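Local coordinates for protein VirX1 (Cyanophage Syn10, PDB 6QGM) that iodinates diverse substrates as a viral halogenase, probably flavin-dependent, at residues 248-261 and 317-330. Numbering follows the deposited sequence.
Sequences LANDKAMATRIPYE and RGKDAKIFHIDIGH
R317 reaches across to the end of strand 252-258 with its guanidinium sandwiched between two side chains. CD1 of I258 sits over the centre of one face, and the chain of E261 covers the other, its carboxylate stacked nearly parallel to the guanidinium, 6° apart. That E261–R317 salt bridge is long, OE2 to NE 3.8 Å, and no N-H points at the oxygen, so charge attraction without a hydrogen bond adds to the stacking. The edge does the bonding: NH1 donates to P259 O at 2.6 Å, in the carbonyl plane, while NH2 is paired with E266. A bend at chi3 turns the long chain toward these partners; arginine suits the place because its flat group can be covered on both faces while its edge N-H donors serve P259 O and E266.

From here the segments run antiparallel, and 324-327 forms the outermost strand of a mixed sheet in this tryptophan-halogenase-family chain, with 290-296 flanking 252-258 across from it. A253 with I326 and A255 with F324 are hydrogen-bonded pairs; the small alanine methyls let CD1 of I326 lie against A255 CB, 4.1 Å away. At the non-hydrogen-bonded pair M254 and H325, the two side chains run alongside each other in the same direction. M254 CB sits over the imidazole face in a CH-pi contact, and the flexible thioether, bent at chi3, brings CE to 3.4 Å from H325 NE2. I323 CG2 packs on M254 CB, while helix 303-314 also touches H325.

With chi1 at -168°, T256 swings OG1 away from its own N, and this short hydroxyl donates to K322 O at 2.6 Å from above the carbonyl plane. Past the other end of the strand, H330 donates from ND1 to N250 O, almost straight (169°) and in the ring plane; imidazole can thus offer an N-H while its CE1 and NE2 meet apolar L248, whose CD1 lies 3.6 Å from NE2.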
# COMPACT_ATOMS: atom_id res chain seq x y z
N LEU B 248 12.72 0.35 -22.30
CA LEU B 248 12.77 1.31 -23.42
C LEU B 248 14.01 1.01 -24.26
O LEU B 248 15.13 1.15 -23.73
CB LEU B 248 12.77 2.73 -22.86
CG LEU B 248 11.52 3.15 -22.10
CD1 LEU B 248 11.77 4.42 -21.30
CD2 LEU B 248 10.36 3.33 -23.07
N ALA B 249 13.82 0.66 -25.53
CA ALA B 249 14.88 0.18 -26.44
C ALA B 249 15.63 1.35 -27.08
O ALA B 249 16.72 1.11 -27.61
CB ALA B 249 14.26 -0.72 -27.48
N ASN B 250 15.08 2.56 -27.05
CA ASN B 250 15.60 3.72 -27.83
C ASN B 250 16.82 4.30 -27.12
O ASN B 250 16.70 4.70 -25.97
CB ASN B 250 14.48 4.73 -28.12
CG ASN B 250 13.40 4.14 -29.00
OD1 ASN B 250 13.66 3.17 -29.71
ND2 ASN B 250 12.21 4.72 -28.98
N ASP B 251 17.97 4.31 -27.78
CA ASP B 251 19.28 4.73 -27.21
C ASP B 251 19.94 5.77 -28.11
O ASP B 251 21.03 6.26 -27.74
CB ASP B 251 20.17 3.51 -27.03
CG ASP B 251 20.40 2.74 -28.31
OD1 ASP B 251 19.56 2.88 -29.24
OD2 ASP B 251 21.39 1.99 -28.38
N LYS B 252 19.32 6.12 -29.25
CA LYS B 252 19.84 7.11 -30.23
C LYS B 252 18.74 8.10 -30.59
O LYS B 252 17.54 7.72 -30.52
CB LYS B 252 20.29 6.39 -31.50
CG LYS B 252 21.30 5.28 -31.31
CD LYS B 252 22.53 5.72 -30.56
CE LYS B 252 23.60 4.65 -30.47
NZ LYS B 252 24.95 5.22 -30.67
N ALA B 253 19.12 9.31 -30.99
CA ALA B 253 18.21 10.30 -31.62
C ALA B 253 18.97 11.04 -32.72
O ALA B 253 20.17 11.27 -32.57
CB ALA B 253 17.65 11.26 -30.59
N MET B 254 18.29 11.35 -33.81
CA MET B 254 18.72 12.38 -34.78
C MET B 254 17.61 13.44 -34.82
O MET B 254 16.45 13.10 -34.52
CB MET B 254 18.99 11.78 -36.17
CG MET B 254 17.84 10.95 -36.71
SD MET B 254 18.23 10.09 -38.21
CE MET B 254 19.35 8.83 -37.60
N ALA B 255 17.97 14.70 -35.08
CA ALA B 255 17.06 15.87 -35.02
C ALA B 255 17.39 16.81 -36.18
O ALA B 255 18.53 16.76 -36.69
CB ALA B 255 17.16 16.54 -33.69
N THR B 256 16.40 17.59 -36.61
CA THR B 256 16.52 18.50 -37.76
C THR B 256 15.49 19.63 -37.63
O THR B 256 14.59 19.57 -36.74
CB THR B 256 16.40 17.71 -39.08
OG1 THR B 256 16.79 18.56 -40.15
CG2 THR B 256 15.01 17.16 -39.34
N ARG B 257 15.64 20.63 -38.50
CA ARG B 257 14.73 21.78 -38.66
C ARG B 257 14.15 21.66 -40.07
O ARG B 257 14.95 21.49 -40.98
CB ARG B 257 15.50 23.08 -38.44
CG ARG B 257 15.78 23.41 -36.98
CD ARG B 257 16.78 24.54 -36.86
NE ARG B 257 17.50 24.41 -35.59
CZ ARG B 257 18.11 25.41 -34.95
NH1 ARG B 257 18.09 26.64 -35.43
NH2 ARG B 257 18.73 25.15 -33.80
N ILE B 258 12.84 21.73 -40.24
CA ILE B 258 12.22 21.82 -41.59
C ILE B 258 11.48 23.15 -41.72
O ILE B 258 10.80 23.58 -40.78
CB ILE B 258 11.34 20.59 -41.95
CG1 ILE B 258 10.22 20.30 -40.95
CG2 ILE B 258 12.20 19.37 -42.24
CD1 ILE B 258 9.27 19.25 -41.46
N PRO B 259 11.58 23.82 -42.89
CA PRO B 259 10.77 25.00 -43.17
C PRO B 259 9.29 24.63 -43.35
O PRO B 259 9.01 23.51 -43.73
CB PRO B 259 11.40 25.53 -44.48
CG PRO B 259 11.93 24.31 -45.17
CD PRO B 259 12.42 23.43 -44.03
N TYR B 260 8.38 25.57 -43.06
CA TYR B 260 6.93 25.43 -43.33
C TYR B 260 6.71 25.51 -44.84
O TYR B 260 7.35 26.33 -45.50
CB TYR B 260 6.12 26.52 -42.62
CG TYR B 260 5.89 26.27 -41.15
CD1 TYR B 260 5.07 25.25 -40.72
CD2 TYR B 260 6.49 27.06 -40.19
CE1 TYR B 260 4.87 25.01 -39.37
CE2 TYR B 260 6.30 26.85 -38.84
CZ TYR B 260 5.49 25.81 -38.42
OH TYR B 260 5.29 25.56 -37.10
N GLU B 261 5.82 24.66 -45.36
CA GLU B 261 5.29 24.73 -46.75
C GLU B 261 4.00 25.57 -46.73
O GLU B 261 3.89 26.47 -47.56
CB GLU B 261 5.07 23.33 -47.32
CG GLU B 261 6.38 22.61 -47.63
CD GLU B 261 6.28 21.26 -48.29
OE1 GLU B 261 5.23 20.59 -48.12
OE2 GLU B 261 7.27 20.89 -48.97
N ARG B 317 11.23 17.62 -48.08
CA ARG B 317 12.01 18.39 -47.08
C ARG B 317 13.03 17.48 -46.37
O ARG B 317 13.91 17.99 -45.69
CB ARG B 317 11.08 19.05 -46.06
CG ARG B 317 10.08 19.98 -46.73
CD ARG B 317 9.25 20.77 -45.75
NE ARG B 317 8.05 20.05 -45.36
CZ ARG B 317 7.09 20.54 -44.57
NH1 ARG B 317 7.16 21.76 -44.08
NH2 ARG B 317 6.04 19.79 -44.28
N GLY B 318 12.90 16.17 -46.54
CA GLY B 318 13.88 15.18 -46.07
C GLY B 318 15.23 15.32 -46.76
O GLY B 318 16.24 15.11 -46.08
N LYS B 319 15.25 15.68 -48.05
CA LYS B 319 16.45 15.53 -48.91
C LYS B 319 17.57 16.49 -48.46
O LYS B 319 18.72 16.02 -48.37
CB LYS B 319 16.11 15.74 -50.39
CG LYS B 319 15.20 14.67 -50.99
CD LYS B 319 14.39 15.16 -52.18
CE LYS B 319 13.10 14.39 -52.37
NZ LYS B 319 12.09 15.21 -53.09
N ASP B 320 17.24 17.76 -48.18
CA ASP B 320 18.26 18.81 -47.91
C ASP B 320 18.30 19.12 -46.41
O ASP B 320 19.15 19.93 -46.02
CB ASP B 320 18.00 20.05 -48.76
CG ASP B 320 18.28 19.86 -50.25
OD1 ASP B 320 18.30 18.70 -50.71
OD2 ASP B 320 18.46 20.88 -50.94
N ALA B 321 17.47 18.48 -45.60
CA ALA B 321 17.44 18.67 -44.12
C ALA B 321 18.82 18.38 -43.54
O ALA B 321 19.36 17.30 -43.80
CB ALA B 321 16.39 17.79 -43.49
N LYS B 322 19.37 19.32 -42.77
CA LYS B 322 20.60 19.12 -41.97
C LYS B 322 20.21 18.34 -40.70
O LYS B 322 19.39 18.86 -39.93
CB LYS B 322 21.22 20.48 -41.68
CG LYS B 322 22.60 20.49 -41.06
CD LYS B 322 23.14 21.91 -41.00
CE LYS B 322 24.56 22.02 -40.46
NZ LYS B 322 24.75 23.23 -39.61
N ILE B 323 20.78 17.15 -40.51
CA ILE B 323 20.44 16.19 -39.42
C ILE B 323 21.62 16.11 -38.44
O ILE B 323 22.77 15.88 -38.91
CB ILE B 323 20.07 14.80 -39.99
CG1 ILE B 323 18.86 14.89 -40.92
CG2 ILE B 323 19.87 13.78 -38.88
CD1 ILE B 323 18.36 13.57 -41.42
N PHE B 324 21.32 16.31 -37.15
CA PHE B 324 22.29 16.26 -36.03
C PHE B 324 21.99 15.02 -35.18
O PHE B 324 20.90 14.98 -34.60
CB PHE B 324 22.25 17.58 -35.27
CG PHE B 324 22.85 18.75 -36.03
CD1 PHE B 324 24.16 18.70 -36.51
CD2 PHE B 324 22.06 19.83 -36.41
CE1 PHE B 324 24.69 19.75 -37.26
CE2 PHE B 324 22.59 20.87 -37.15
CZ PHE B 324 23.90 20.83 -37.56
N HIS B 325 22.95 14.10 -35.06
CA HIS B 325 22.87 12.86 -34.24
C HIS B 325 23.25 13.18 -32.80
O HIS B 325 24.28 13.79 -32.57
CB HIS B 325 23.77 11.77 -34.82
CG HIS B 325 23.31 11.35 -36.16
ND1 HIS B 325 23.65 12.05 -37.29
CD2 HIS B 325 22.49 10.36 -36.57
CE1 HIS B 325 23.06 11.53 -38.33
NE2 HIS B 325 22.36 10.47 -37.93
N ILE B 326 22.41 12.74 -31.87
CA ILE B 326 22.62 12.92 -30.41
C ILE B 326 22.72 11.53 -29.79
O ILE B 326 21.94 10.61 -30.17
CB ILE B 326 21.50 13.76 -29.77
CG1 ILE B 326 21.04 14.90 -30.68
CG2 ILE B 326 21.99 14.27 -28.43
CD1 ILE B 326 19.54 15.18 -30.60
N ASP B 327 23.69 11.39 -28.89
CA ASP B 327 23.88 10.18 -28.06
C ASP B 327 23.12 10.46 -26.76
O ASP B 327 23.55 11.38 -26.03
CB ASP B 327 25.38 9.93 -27.91
CG ASP B 327 26.21 11.21 -27.99
OD1 ASP B 327 25.67 12.30 -27.63
OD2 ASP B 327 27.37 11.12 -28.38
N ILE B 328 22.01 9.75 -26.54
CA ILE B 328 21.03 10.09 -25.48
C ILE B 328 21.33 9.19 -24.28
O ILE B 328 21.33 7.94 -24.47
CB ILE B 328 19.57 9.98 -25.95
CG1 ILE B 328 19.23 8.60 -26.53
CG2 ILE B 328 19.25 11.10 -26.92
CD1 ILE B 328 17.77 8.22 -26.38
N GLY B 329 21.57 9.80 -23.11
CA GLY B 329 21.60 9.10 -21.83
C GLY B 329 20.20 8.70 -21.38
O GLY B 329 19.67 9.44 -20.54
N HIS B 330 19.64 7.60 -21.90
CA HIS B 330 18.24 7.17 -21.66
C HIS B 330 18.15 6.40 -20.34
O HIS B 330 18.24 5.15 -20.34
CB HIS B 330 17.69 6.36 -22.85
CG HIS B 330 16.20 6.43 -22.97
ND1 HIS B 330 15.54 5.98 -24.08
CD2 HIS B 330 15.26 6.92 -22.15
CE1 HIS B 330 14.25 6.17 -23.93
NE2 HIS B 330 14.05 6.75 -22.76